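Local atomic coordinates of Mgp-operon protein 3 (Mycoplasma pneumoniae, PDB entry 6RJ1), a protein that probably serves as an extracellular, membrane-attached adhesin through which the bacterium attaches to sugars on host cells. Residues R32-H37 and Y114-K119; S39-D44 and L56-L61; S108-S113 and K131-L136; M366-P371 and Y451-A456; V466-D471 and Y538-L543. One frame throughout, in Å; residues are numbered along the deposited sequence.

Contact 1: residues R32-H37 and Y114-K119; sequences RAAHLH and YVLIFK
Ala33, in the last turn of the short helix 30-33, sets its CB against the edge of the Phe118 ring, close to the ring plane, at 3.9 Å from CE2. One residue on, Ala34 directs its methyl at the fork of Leu116 and meets both branches, with CB 3.8 Å from Leu116 CD1. The chain turns at His35, whose positive phi (62°) belongs to a Schellman motif closed in part by the bond from His35 N to Arg32 O, and the turn sets Leu36 against the strand. Its CG lies beside the backbone N and opposite the carbonyl carbon (chi1 -71°), and its two methyls part company: CD1 meets Leu116 CD2 tip to tip at 3.8 Å, while CD2 approaches the Tyr114 ring obliquely, 4.1 Å from CD2 of that ring. Leu116 is thus touched by two residues of the loop, and the interface is purely apolar. Tyr114, Leu116 and Phe118 are every second residue of strand 114-121 and come to the same side, so the helix end and its exit loop cover one face of the sheet. On that face Leu116 and Leu36 also touch Val57 of strand 52-59, and Ala34 reaches Phe128 of strand 125-135.

Contact 2: residues S39-D44 and L56-L61; sequences SYELVD and LVRSAL
Ser59 CB stands almost squarely over the centre of the Tyr40 ring, 3.9 Å from the centroid and 9° off the normal, a CH-pi contact on one face of the hairpin. Val57 continues this face, with CG2 oblique to the Tyr40 ring and CG1 beside Leu42. On the other face Glu41 and Arg58 run side by side, pointing the same way, their carboxylate and guanidinium planes 33° apart. Glu41 OE2 comes to the guanidinium edge and makes a weak, long salt bridge with Arg58 NE, 3.4 Å away. Val43 crosses Arg58 at about a right angle: its CG1 sits over the guanidinium face, and CG2 is 3.6 Å from Arg58 CG. Arg58 leaves its backbone with CG between N and the carbonyl carbon (chi1 70°), then runs extended to NE. The antiparallel strands are joined by paired bonds between Glu41 and Arg58 and then by a classic beta bulge, where Val43 and Asp44 both face Leu56; Val43 N reaches Leu56 O at 2.8 Å. At the other end the Ser39 and Ser59 OG atoms bond at 2.7 Å, and Ser59 OG also accepts from Leu61 N in an ST turn. With NH1 donating to His452 O, Arg58 has polar partners on two sides; the nearby carboxylate would partly offset its charge, and Val43 limits movement of the guanidinium on one face.

Contact 3: residues S108-S113 and K131-L136; sequences SQDFAS and KIKLAL
Lys133 NZ donates to Asp110 OD2 at 2.9 Å, a salt bridge in which the ammonium comes from above the carboxylate plane, 48° out of it. The other oxygen, OD1, turns back on its own loop and accepts from Ala112 N at 3.1 Å, closing an Asx turn that holds the carboxylate toward the strand. The lysine and aspartate approach from opposite directions. Lys133 is extended as far as CE and bends only at its last torsion (chi4 -87°), which swings NZ onto the acid. Its aliphatic length runs past Ala112, whose CB lies 3.8 Å from Lys133 CE, so the methyl of Ala112 lies against the lysine chain next to the ion pair. Where the loop leads into strand 114-121, Leu134 N donates to Ser113 O at 3.0 Å, and Ser113 CB packs on Leu134 CD1 at 3.8 Å. Ser113 OG itself pairs with Thr455 OG1. The contact joins the loop after helix 86-93 to the C-terminal part of strand 125-135, beside the antiparallel pairing of strands 114-121 and 125-135. Phe84 of strand 82-84 touches Asp110, Ala112 and Lys133, while Tyr451 OH of helix 446-454 bonds to both Ser113 N and Leu134 O.

Contact 4: residues M366-P371 and Y451-A456; sequences MGVIVP and YHTSTA
His452, in the last turn of helix 446-454, meets the loop through both an edge and a face of its imidazole. At the edge, ND1 donates to Gly367 O at 2.7 Å; the acceptor lies nearly in the ring plane (8° out of it), although the donor is tilted well away from the carbonyl plane. Over one face lies Ile369, with CG1 3.8 Å from the ring centroid in a CH-pi contact and CD1 reaching back to His452 CB at 3.8 Å. The ring is set toward the loop because CG lies opposite the backbone N (chi1 -166°), and bond and isoleucine together restrict its rotation. Thr453 follows with a methyl: its CG2 packs beside Gly367 O, the same carbonyl that takes the His452 bond. The hydroxyl of Thr453 instead bonds to Gln449 O within the helix. Gly367 has positive phi and ends helix 360-365 in a Schellman motif, and it comes close to the helix with no side chain intervening. The contact thus joins the exit of helix 360-365 to the C-terminal part of helix 446-454. Gln449 also bonds to Ile369 N through OE1, Ile369 touches Thr448 of the same helix, and Val368 packs on Leu363 of helix 360-365.

Contact 5: residues V466-D471 and Y538-L543; sequences VVMGSD and YLIAGL
Val466 and Leu543 supply the apolar part of the contact together with Met468 and Ile540. The Leu543 and Val466 side chains meet at a slant, with Leu543 CD2 3.7 Å from Val466 CG1 and also 4.0 Å from Met468 SD. The methionine is extended beyond CG (chi2 -178°), which carries its sulfur along to Leu543, while nearer the backbone its CB packs on Ile540 CG2 at 3.9 Å. Polar contact is slight. Ile540 N makes one weak, bent bond to Ser470 O, 3.4 Å away with an angle of 120° at the hydrogen. Carbonyl oxygens otherwise face carbon: Gly469 O lies 3.5 Å from Ile540 CB, and Asp471 CB comes up to Ile540 O. The carboxylate of Asp471 finds its partner outside the two segments, OD2 bonding to Thr780 OG1. Gln457 NE2 bridges the segments, bonding to Gly469 O and weakly to Ile540 O. The strands run nearly antiparallel (163°) in different sheets, their axes 8.2 Å apart; along strand 466-468 side chains rather than paired backbones fill the gap, whereas the loop after it meets Ile540 with its backbone. This is consistent with face-to-face packing of two beta-sheets, here within the MgpC adhesin family region, of the beta-propeller clan.

How the contacts relate
Contacts 1, 2 and 3 gather in one half of the eight-stranded sheet: contact 2 is its edge hairpin, contact 1 covers a face, and contact 3 ties down the loop entering strand 114-121. Contacts 1 and 2 are only partly buried, whereas contacts 3, 4 and 5 are buried, and contact 5 lies nearest the centre of the chain. Chemistry follows place: contact 2 rests mainly on backbone bonds with a weak salt bridge, contact 3 on a salt bridge and one backbone bond, contact 4 on an imidazole-carbonyl bond, contacts 1 and 5 on apolar side chains. Contact 4 adjoins contacts 2, 3 and 5. Val467, turned away from contact 5, touches Val115, Leu56 and Leu134.

Contact 1: residues R32-H37 and Y114-K119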
# COMPACT_ATOMS: atom_id res chain seq x y z
N ARG A 32 -7.60 -23.07 18.38
CA ARG A 32 -7.86 -24.04 19.45
C ARG A 32 -6.56 -24.74 19.89
O ARG A 32 -6.31 -24.85 21.09
CB ARG A 32 -8.89 -25.09 18.99
CG ARG A 32 -10.21 -25.03 19.75
CD ARG A 32 -11.33 -24.49 18.88
NE ARG A 32 -12.62 -24.53 19.57
CZ ARG A 32 -13.80 -24.33 18.99
NH1 ARG A 32 -13.87 -24.11 17.68
NH2 ARG A 32 -14.92 -24.39 19.70
N ALA A 33 -5.73 -25.19 18.91
CA ALA A 33 -4.46 -25.90 19.14
C ALA A 33 -3.41 -25.05 19.83
O ALA A 33 -2.61 -25.60 20.60
CB ALA A 33 -3.91 -26.44 17.83
N ALA A 34 -3.41 -23.73 19.58
CA ALA A 34 -2.45 -22.79 20.19
C ALA A 34 -2.90 -22.32 21.57
O ALA A 34 -2.17 -21.57 22.22
CB ALA A 34 -2.22 -21.61 19.27
N HIS A 35 -4.08 -22.81 22.04
CA HIS A 35 -4.71 -22.48 23.32
C HIS A 35 -5.02 -20.98 23.38
O HIS A 35 -4.72 -20.29 24.37
CB HIS A 35 -3.87 -22.97 24.51
CG HIS A 35 -3.52 -24.42 24.44
ND1 HIS A 35 -4.40 -25.40 24.87
CD2 HIS A 35 -2.39 -25.01 23.98
CE1 HIS A 35 -3.78 -26.55 24.67
NE2 HIS A 35 -2.57 -26.37 24.14
N LEU A 36 -5.61 -20.47 22.29
CA LEU A 36 -5.97 -19.07 22.13
C LEU A 36 -7.47 -18.84 22.22
O LEU A 36 -8.26 -19.76 21.97
CB LEU A 36 -5.41 -18.50 20.82
CG LEU A 36 -3.90 -18.29 20.76
CD1 LEU A 36 -3.46 -18.02 19.37
CD2 LEU A 36 -3.44 -17.15 21.66
N HIS A 37 -7.85 -17.62 22.61
CA HIS A 37 -9.21 -17.15 22.77
C HIS A 37 -10.00 -17.27 21.43
O HIS A 37 -9.42 -17.01 20.36
CB HIS A 37 -9.19 -15.69 23.25
CG HIS A 37 -10.54 -15.16 23.63
ND1 HIS A 37 -11.38 -14.59 22.69
CD2 HIS A 37 -11.19 -15.21 24.82
CE1 HIS A 37 -12.49 -14.28 23.35
NE2 HIS A 37 -12.42 -14.63 24.63
N TYR A 114 -0.25 -13.01 17.26
CA TYR A 114 0.79 -14.02 17.46
C TYR A 114 1.21 -14.69 16.18
O TYR A 114 0.41 -14.83 15.25
CB TYR A 114 0.32 -15.11 18.44
CG TYR A 114 0.30 -14.67 19.89
CD1 TYR A 114 1.45 -14.77 20.68
CD2 TYR A 114 -0.86 -14.19 20.48
CE1 TYR A 114 1.44 -14.36 22.01
CE2 TYR A 114 -0.88 -13.78 21.81
CZ TYR A 114 0.28 -13.87 22.57
OH TYR A 114 0.25 -13.46 23.89
N VAL A 115 2.47 -15.13 16.16
CA VAL A 115 3.05 -15.96 15.13
C VAL A 115 3.13 -17.31 15.84
O VAL A 115 3.73 -17.39 16.92
CB VAL A 115 4.43 -15.47 14.62
CG1 VAL A 115 5.16 -16.56 13.84
CG2 VAL A 115 4.28 -14.22 13.76
N LEU A 116 2.45 -18.32 15.29
CA LEU A 116 2.40 -19.66 15.89
C LEU A 116 3.30 -20.61 15.13
O LEU A 116 3.29 -20.62 13.90
CB LEU A 116 0.97 -20.21 15.94
CG LEU A 116 -0.15 -19.24 16.29
CD1 LEU A 116 -1.48 -19.85 16.02
CD2 LEU A 116 -0.08 -18.80 17.73
N ILE A 117 4.06 -21.43 15.87
CA ILE A 117 4.97 -22.42 15.31
C ILE A 117 4.44 -23.81 15.65
O ILE A 117 4.14 -24.10 16.81
CB ILE A 117 6.43 -22.21 15.81
CG1 ILE A 117 6.92 -20.74 15.65
CG2 ILE A 117 7.42 -23.20 15.17
CD1 ILE A 117 6.98 -20.12 14.20
N PHE A 118 4.34 -24.66 14.62
CA PHE A 118 3.86 -26.03 14.73
C PHE A 118 4.91 -26.98 14.18
O PHE A 118 5.62 -26.64 13.23
CB PHE A 118 2.55 -26.21 13.96
CG PHE A 118 1.36 -25.49 14.53
CD1 PHE A 118 1.07 -24.18 14.16
CD2 PHE A 118 0.50 -26.12 15.43
CE1 PHE A 118 -0.04 -23.51 14.68
CE2 PHE A 118 -0.62 -25.46 15.95
CZ PHE A 118 -0.88 -24.15 15.57
N LYS A 119 5.01 -28.17 14.77
CA LYS A 119 5.93 -29.21 14.33
C LYS A 119 5.12 -30.36 13.76
O LYS A 119 4.02 -30.63 14.27
CB LYS A 119 6.87 -29.69 15.46
CG LYS A 119 6.25 -30.47 16.63
CD LYS A 119 7.34 -31.10 17.49
CE LYS A 119 6.82 -31.52 18.85
NZ LYS A 119 6.57 -30.36 19.76

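Contact 2: residues S39-D44 and L56-L61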
# COMPACT_ATOMS: atom_id res chain seq x y z
N SER A 39 -11.83 -15.32 19.79
CA SER A 39 -11.78 -14.11 18.95
C SER A 39 -10.62 -14.09 17.95
O SER A 39 -10.64 -13.28 17.01
CB SER A 39 -11.73 -12.85 19.82
OG SER A 39 -10.55 -12.81 20.59
N TYR A 40 -9.62 -14.97 18.15
CA TYR A 40 -8.48 -15.06 17.25
C TYR A 40 -8.90 -15.63 15.91
O TYR A 40 -9.76 -16.50 15.84
CB TYR A 40 -7.32 -15.83 17.86
CG TYR A 40 -6.49 -14.99 18.81
CD1 TYR A 40 -5.50 -14.13 18.33
CD2 TYR A 40 -6.68 -15.07 20.19
CE1 TYR A 40 -4.74 -13.36 19.20
CE2 TYR A 40 -5.92 -14.30 21.06
CZ TYR A 40 -4.94 -13.45 20.57
OH TYR A 40 -4.17 -12.72 21.43
N GLU A 41 -8.31 -15.08 14.86
CA GLU A 41 -8.60 -15.39 13.47
C GLU A 41 -7.28 -15.61 12.72
O GLU A 41 -6.35 -14.80 12.86
CB GLU A 41 -9.42 -14.22 12.89
CG GLU A 41 -9.72 -14.27 11.40
CD GLU A 41 -9.70 -12.92 10.69
OE1 GLU A 41 -10.74 -12.56 10.09
OE2 GLU A 41 -8.66 -12.22 10.72
N LEU A 42 -7.18 -16.72 11.96
CA LEU A 42 -6.00 -17.05 11.17
C LEU A 42 -5.98 -16.14 9.93
O LEU A 42 -6.94 -16.13 9.16
CB LEU A 42 -5.98 -18.55 10.81
CG LEU A 42 -4.98 -19.00 9.75
CD1 LEU A 42 -3.55 -18.86 10.23
CD2 LEU A 42 -5.25 -20.42 9.32
N VAL A 43 -4.90 -15.33 9.79
CA VAL A 43 -4.71 -14.32 8.74
C VAL A 43 -3.81 -14.81 7.62
O VAL A 43 -4.07 -14.51 6.45
CB VAL A 43 -4.17 -12.97 9.30
CG1 VAL A 43 -4.48 -11.82 8.36
CG2 VAL A 43 -4.71 -12.68 10.68
N ASP A 44 -2.72 -15.50 7.97
CA ASP A 44 -1.74 -16.02 7.01
C ASP A 44 -1.04 -17.21 7.63
O ASP A 44 -1.01 -17.33 8.85
CB ASP A 44 -0.71 -14.93 6.62
CG ASP A 44 0.14 -15.22 5.38
OD1 ASP A 44 -0.09 -16.27 4.72
OD2 ASP A 44 1.04 -14.40 5.07
N LEU A 56 -0.17 -17.01 11.47
CA LEU A 56 -0.34 -15.64 11.94
C LEU A 56 -1.80 -15.45 12.36
O LEU A 56 -2.71 -15.67 11.56
CB LEU A 56 0.04 -14.63 10.84
CG LEU A 56 -0.05 -13.13 11.18
CD1 LEU A 56 0.83 -12.77 12.38
CD2 LEU A 56 0.33 -12.29 9.99
N VAL A 57 -2.01 -15.08 13.61
CA VAL A 57 -3.35 -14.89 14.17
C VAL A 57 -3.52 -13.53 14.84
O VAL A 57 -2.60 -13.04 15.49
CB VAL A 57 -3.78 -16.05 15.12
CG1 VAL A 57 -4.00 -17.37 14.37
CG2 VAL A 57 -2.80 -16.23 16.27
N ARG A 58 -4.72 -12.95 14.73
CA ARG A 58 -5.07 -11.67 15.34
C ARG A 58 -6.48 -11.72 15.93
O ARG A 58 -7.28 -12.54 15.52
CB ARG A 58 -4.91 -10.51 14.33
CG ARG A 58 -5.94 -10.48 13.22
CD ARG A 58 -5.59 -9.46 12.16
NE ARG A 58 -6.49 -9.56 11.01
CZ ARG A 58 -6.40 -8.83 9.91
NH1 ARG A 58 -5.44 -7.92 9.79
NH2 ARG A 58 -7.26 -9.00 8.92
N SER A 59 -6.78 -10.84 16.89
CA SER A 59 -8.09 -10.79 17.53
C SER A 59 -8.71 -9.42 17.37
O SER A 59 -8.02 -8.41 17.50
CB SER A 59 -7.98 -11.15 19.01
OG SER A 59 -9.09 -10.70 19.76
N ALA A 60 -10.04 -9.38 17.11
CA ALA A 60 -10.82 -8.15 16.97
C ALA A 60 -11.03 -7.47 18.34
O ALA A 60 -11.64 -6.40 18.43
CB ALA A 60 -12.16 -8.46 16.32
N LEU A 61 -10.52 -8.10 19.40
CA LEU A 61 -10.62 -7.57 20.75
C LEU A 61 -9.38 -6.80 21.16
O LEU A 61 -9.34 -6.27 22.27
CB LEU A 61 -10.95 -8.68 21.76
CG LEU A 61 -12.37 -9.22 21.75
CD1 LEU A 61 -12.46 -10.48 22.56
CD2 LEU A 61 -13.38 -8.20 22.25

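Contact 3: residues S108-S113 and K131-L136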
# COMPACT_ATOMS: atom_id res chain seq x y z
N SER A 108 -7.08 -12.16 32.14
CA SER A 108 -6.74 -10.82 31.63
C SER A 108 -5.67 -10.94 30.54
O SER A 108 -4.66 -11.63 30.73
CB SER A 108 -6.26 -9.90 32.75
OG SER A 108 -5.79 -8.66 32.24
N GLN A 109 -5.94 -10.32 29.38
CA GLN A 109 -5.07 -10.37 28.20
C GLN A 109 -5.25 -9.15 27.33
O GLN A 109 -6.32 -8.54 27.31
CB GLN A 109 -5.31 -11.66 27.38
CG GLN A 109 -6.77 -11.91 26.99
CD GLN A 109 -7.05 -13.29 26.47
OE1 GLN A 109 -6.53 -13.70 25.42
NE2 GLN A 109 -7.90 -14.03 27.17
N ASP A 110 -4.18 -8.81 26.60
CA ASP A 110 -4.10 -7.69 25.66
C ASP A 110 -4.63 -8.03 24.25
O ASP A 110 -4.80 -7.12 23.45
CB ASP A 110 -2.65 -7.21 25.56
CG ASP A 110 -1.59 -8.30 25.43
OD1 ASP A 110 -1.82 -9.27 24.67
OD2 ASP A 110 -0.54 -8.19 26.09
N PHE A 111 -4.86 -9.34 23.96
CA PHE A 111 -5.32 -9.89 22.68
C PHE A 111 -4.39 -9.50 21.51
O PHE A 111 -4.84 -9.28 20.39
CB PHE A 111 -6.79 -9.54 22.38
CG PHE A 111 -7.78 -9.93 23.45
CD1 PHE A 111 -8.09 -9.06 24.48
CD2 PHE A 111 -8.44 -11.16 23.40
CE1 PHE A 111 -9.02 -9.41 25.45
CE2 PHE A 111 -9.39 -11.50 24.37
CZ PHE A 111 -9.67 -10.63 25.39
N ALA A 112 -3.07 -9.45 21.79
CA ALA A 112 -2.03 -9.14 20.81
C ALA A 112 -1.97 -10.22 19.74
O ALA A 112 -2.36 -11.37 19.98
CB ALA A 112 -0.68 -9.04 21.51
N SER A 113 -1.47 -9.87 18.56
CA SER A 113 -1.30 -10.82 17.47
C SER A 113 -0.14 -11.78 17.76
O SER A 113 0.83 -11.42 18.44
CB SER A 113 -1.08 -10.09 16.16
OG SER A 113 -2.19 -9.26 15.87
N LYS A 131 4.49 -19.83 20.56
CA LYS A 131 3.91 -18.59 20.03
C LYS A 131 4.80 -17.39 20.33
O LYS A 131 5.37 -17.30 21.42
CB LYS A 131 2.44 -18.38 20.48
CG LYS A 131 2.19 -18.28 21.98
CD LYS A 131 0.71 -18.01 22.27
CE LYS A 131 0.45 -17.51 23.67
NZ LYS A 131 0.36 -18.62 24.65
N ILE A 132 4.97 -16.51 19.34
CA ILE A 132 5.78 -15.29 19.45
C ILE A 132 4.84 -14.09 19.37
O ILE A 132 4.15 -13.91 18.36
CB ILE A 132 6.93 -15.23 18.39
CG1 ILE A 132 7.83 -16.50 18.43
CG2 ILE A 132 7.78 -13.96 18.53
CD1 ILE A 132 7.67 -17.40 17.26
N LYS A 133 4.80 -13.30 20.45
CA LYS A 133 3.96 -12.11 20.55
C LYS A 133 4.49 -11.00 19.66
O LYS A 133 5.70 -10.78 19.59
CB LYS A 133 3.91 -11.65 22.01
CG LYS A 133 2.68 -10.85 22.39
CD LYS A 133 2.72 -10.65 23.88
CE LYS A 133 1.55 -9.89 24.42
NZ LYS A 133 1.79 -8.43 24.38
N LEU A 134 3.59 -10.30 18.98
CA LEU A 134 3.97 -9.20 18.11
C LEU A 134 3.74 -7.92 18.88
O LEU A 134 2.65 -7.34 18.86
CB LEU A 134 3.19 -9.23 16.78
CG LEU A 134 3.35 -10.49 15.92
CD1 LEU A 134 2.46 -10.41 14.71
CD2 LEU A 134 4.81 -10.73 15.51
N ALA A 135 4.76 -7.52 19.64
CA ALA A 135 4.72 -6.33 20.47
C ALA A 135 4.71 -5.04 19.67
O ALA A 135 5.31 -4.96 18.59
CB ALA A 135 5.89 -6.35 21.43
N LEU A 136 4.01 -4.02 20.20
CA LEU A 136 3.89 -2.67 19.65
C LEU A 136 5.31 -2.08 19.40
O LEU A 136 6.22 -2.37 20.19
CB LEU A 136 3.19 -1.78 20.70
CG LEU A 136 1.71 -1.40 20.55
CD1 LEU A 136 1.17 -1.53 19.16
CD2 LEU A 136 0.87 -2.05 21.59

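Contact 4: residues M366-P371 and Y451-A456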
# COMPACT_ATOMS: atom_id res chain seq x y z
N MET A 366 -11.77 -5.48 5.13
CA MET A 366 -10.41 -4.94 4.95
C MET A 366 -9.51 -5.21 6.18
O MET A 366 -8.31 -4.88 6.16
CB MET A 366 -10.47 -3.43 4.73
CG MET A 366 -10.99 -3.04 3.40
SD MET A 366 -11.30 -1.28 3.38
CE MET A 366 -9.63 -0.68 3.21
N GLY A 367 -10.10 -5.75 7.24
CA GLY A 367 -9.40 -6.04 8.48
C GLY A 367 -9.51 -4.93 9.49
O GLY A 367 -8.72 -4.86 10.43
N VAL A 368 -10.49 -4.03 9.30
CA VAL A 368 -10.74 -2.93 10.21
C VAL A 368 -11.71 -3.48 11.26
O VAL A 368 -12.66 -4.18 10.90
CB VAL A 368 -11.27 -1.67 9.45
CG1 VAL A 368 -11.86 -0.63 10.40
CG2 VAL A 368 -10.17 -1.04 8.60
N ILE A 369 -11.44 -3.23 12.55
CA ILE A 369 -12.31 -3.69 13.64
C ILE A 369 -13.60 -2.86 13.63
O ILE A 369 -13.58 -1.67 13.95
CB ILE A 369 -11.61 -3.66 15.04
CG1 ILE A 369 -10.30 -4.50 15.06
CG2 ILE A 369 -12.58 -4.08 16.17
CD1 ILE A 369 -9.33 -4.14 16.19
N VAL A 370 -14.70 -3.49 13.20
CA VAL A 370 -16.03 -2.87 13.17
C VAL A 370 -16.89 -3.60 14.21
O VAL A 370 -17.45 -4.66 13.92
CB VAL A 370 -16.68 -2.82 11.75
CG1 VAL A 370 -18.03 -2.11 11.79
CG2 VAL A 370 -15.75 -2.14 10.75
N PRO A 371 -16.96 -3.08 15.46
CA PRO A 371 -17.76 -3.76 16.50
C PRO A 371 -19.23 -3.92 16.12
O PRO A 371 -19.85 -2.99 15.60
CB PRO A 371 -17.56 -2.89 17.75
CG PRO A 371 -16.31 -2.10 17.47
CD PRO A 371 -16.33 -1.86 15.99
N TYR A 451 -2.66 -1.28 14.33
CA TYR A 451 -2.06 -2.50 14.88
C TYR A 451 -2.69 -3.75 14.26
O TYR A 451 -1.97 -4.61 13.75
CB TYR A 451 -2.07 -2.55 16.42
CG TYR A 451 -1.49 -3.85 16.95
CD1 TYR A 451 -0.11 -4.03 17.03
CD2 TYR A 451 -2.31 -4.92 17.28
CE1 TYR A 451 0.43 -5.25 17.45
CE2 TYR A 451 -1.78 -6.14 17.69
CZ TYR A 451 -0.41 -6.30 17.78
OH TYR A 451 0.10 -7.49 18.20
N HIS A 452 -4.04 -3.84 14.30
CA HIS A 452 -4.82 -4.97 13.77
C HIS A 452 -4.56 -5.21 12.28
O HIS A 452 -4.39 -6.36 11.89
CB HIS A 452 -6.31 -4.77 14.04
CG HIS A 452 -7.13 -6.00 13.83
ND1 HIS A 452 -7.84 -6.19 12.67
CD2 HIS A 452 -7.31 -7.07 14.64
CE1 HIS A 452 -8.45 -7.35 12.81
NE2 HIS A 452 -8.16 -7.92 13.98
N THR A 453 -4.50 -4.14 11.46
CA THR A 453 -4.22 -4.27 10.03
C THR A 453 -2.73 -4.58 9.74
O THR A 453 -2.45 -5.23 8.74
CB THR A 453 -4.74 -3.06 9.22
OG1 THR A 453 -4.20 -1.85 9.75
CG2 THR A 453 -6.26 -2.99 9.16
N SER A 454 -1.79 -4.13 10.60
CA SER A 454 -0.35 -4.36 10.40
C SER A 454 0.08 -5.83 10.56
O SER A 454 1.15 -6.22 10.07
CB SER A 454 0.49 -3.45 11.28
OG SER A 454 0.34 -3.76 12.66
N THR A 455 -0.73 -6.64 11.25
CA THR A 455 -0.45 -8.06 11.47
C THR A 455 -1.25 -8.85 10.44
O THR A 455 -2.22 -9.53 10.79
CB THR A 455 -0.72 -8.42 12.94
OG1 THR A 455 -2.11 -8.27 13.23
CG2 THR A 455 0.09 -7.58 13.91
N ALA A 456 -0.84 -8.72 9.15
CA ALA A 456 -1.56 -9.30 8.02
C ALA A 456 -0.82 -10.38 7.21
O ALA A 456 -1.46 -11.34 6.77
CB ALA A 456 -2.02 -8.18 7.09

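Contact 5: residues V466-D471 and Y538-L543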
# COMPACT_ATOMS: atom_id res chain seq x y z
N VAL A 466 9.19 -12.57 9.56
CA VAL A 466 8.90 -11.20 9.13
C VAL A 466 7.39 -11.07 8.97
O VAL A 466 6.77 -11.91 8.34
CB VAL A 466 9.68 -10.79 7.84
CG1 VAL A 466 9.49 -9.30 7.54
CG2 VAL A 466 11.16 -11.13 7.96
N VAL A 467 6.80 -10.04 9.59
CA VAL A 467 5.36 -9.76 9.53
C VAL A 467 5.17 -8.36 8.99
O VAL A 467 5.85 -7.44 9.45
CB VAL A 467 4.63 -9.98 10.89
CG1 VAL A 467 3.15 -9.62 10.80
CG2 VAL A 467 4.81 -11.42 11.39
N MET A 468 4.30 -8.19 7.99
CA MET A 468 4.00 -6.90 7.36
C MET A 468 2.48 -6.69 7.26
O MET A 468 1.70 -7.64 7.43
CB MET A 468 4.69 -6.76 6.00
CG MET A 468 6.18 -6.55 6.10
SD MET A 468 6.97 -6.31 4.49
CE MET A 468 8.68 -6.14 4.98
N GLY A 469 2.08 -5.44 7.01
CA GLY A 469 0.68 -5.02 6.94
C GLY A 469 -0.04 -5.44 5.70
O GLY A 469 0.53 -6.12 4.84
N SER A 470 -1.32 -5.04 5.59
CA SER A 470 -2.18 -5.37 4.44
C SER A 470 -1.97 -4.44 3.25
O SER A 470 -1.28 -3.43 3.36
CB SER A 470 -3.65 -5.42 4.86
OG SER A 470 -4.21 -4.14 5.12
N ASP A 471 -2.53 -4.83 2.10
CA ASP A 471 -2.47 -4.06 0.86
C ASP A 471 -3.60 -3.04 0.74
O ASP A 471 -3.59 -2.23 -0.19
CB ASP A 471 -2.46 -4.99 -0.39
CG ASP A 471 -3.37 -6.21 -0.36
OD1 ASP A 471 -4.56 -6.07 0.04
OD2 ASP A 471 -2.91 -7.31 -0.76
N TYR A 538 3.35 2.38 4.08
CA TYR A 538 3.29 1.59 2.86
C TYR A 538 2.02 0.75 2.81
O TYR A 538 1.48 0.37 3.85
CB TYR A 538 4.54 0.68 2.76
CG TYR A 538 5.84 1.45 2.61
CD1 TYR A 538 6.26 1.91 1.37
CD2 TYR A 538 6.62 1.77 3.73
CE1 TYR A 538 7.42 2.66 1.23
CE2 TYR A 538 7.78 2.53 3.60
CZ TYR A 538 8.18 2.96 2.35
OH TYR A 538 9.34 3.71 2.24
N LEU A 539 1.53 0.49 1.57
CA LEU A 539 0.39 -0.40 1.25
C LEU A 539 1.02 -1.66 0.62
O LEU A 539 1.27 -1.72 -0.58
CB LEU A 539 -0.62 0.30 0.32
CG LEU A 539 -1.31 1.51 0.93
CD1 LEU A 539 -1.15 2.73 0.06
CD2 LEU A 539 -2.77 1.23 1.24
N ILE A 540 1.39 -2.60 1.50
CA ILE A 540 2.16 -3.82 1.24
C ILE A 540 1.45 -4.79 0.31
O ILE A 540 0.46 -5.40 0.70
CB ILE A 540 2.59 -4.49 2.59
CG1 ILE A 540 3.25 -3.48 3.57
CG2 ILE A 540 3.46 -5.75 2.39
CD1 ILE A 540 4.67 -2.97 3.23
N ALA A 541 2.01 -5.00 -0.90
CA ALA A 541 1.49 -5.96 -1.88
C ALA A 541 1.82 -7.41 -1.46
O ALA A 541 1.14 -8.34 -1.88
CB ALA A 541 2.07 -5.67 -3.25
N GLY A 542 2.85 -7.57 -0.64
CA GLY A 542 3.27 -8.86 -0.13
C GLY A 542 4.76 -9.02 0.07
O GLY A 542 5.55 -8.12 -0.24
N LEU A 543 5.13 -10.20 0.59
CA LEU A 543 6.50 -10.63 0.84
C LEU A 543 6.68 -12.13 0.63
O LEU A 543 5.75 -12.91 0.86
CB LEU A 543 7.09 -10.18 2.22
CG LEU A 543 6.27 -10.11 3.56
CD1 LEU A 543 5.16 -11.14 3.69
CD2 LEU A 543 7.20 -10.25 4.75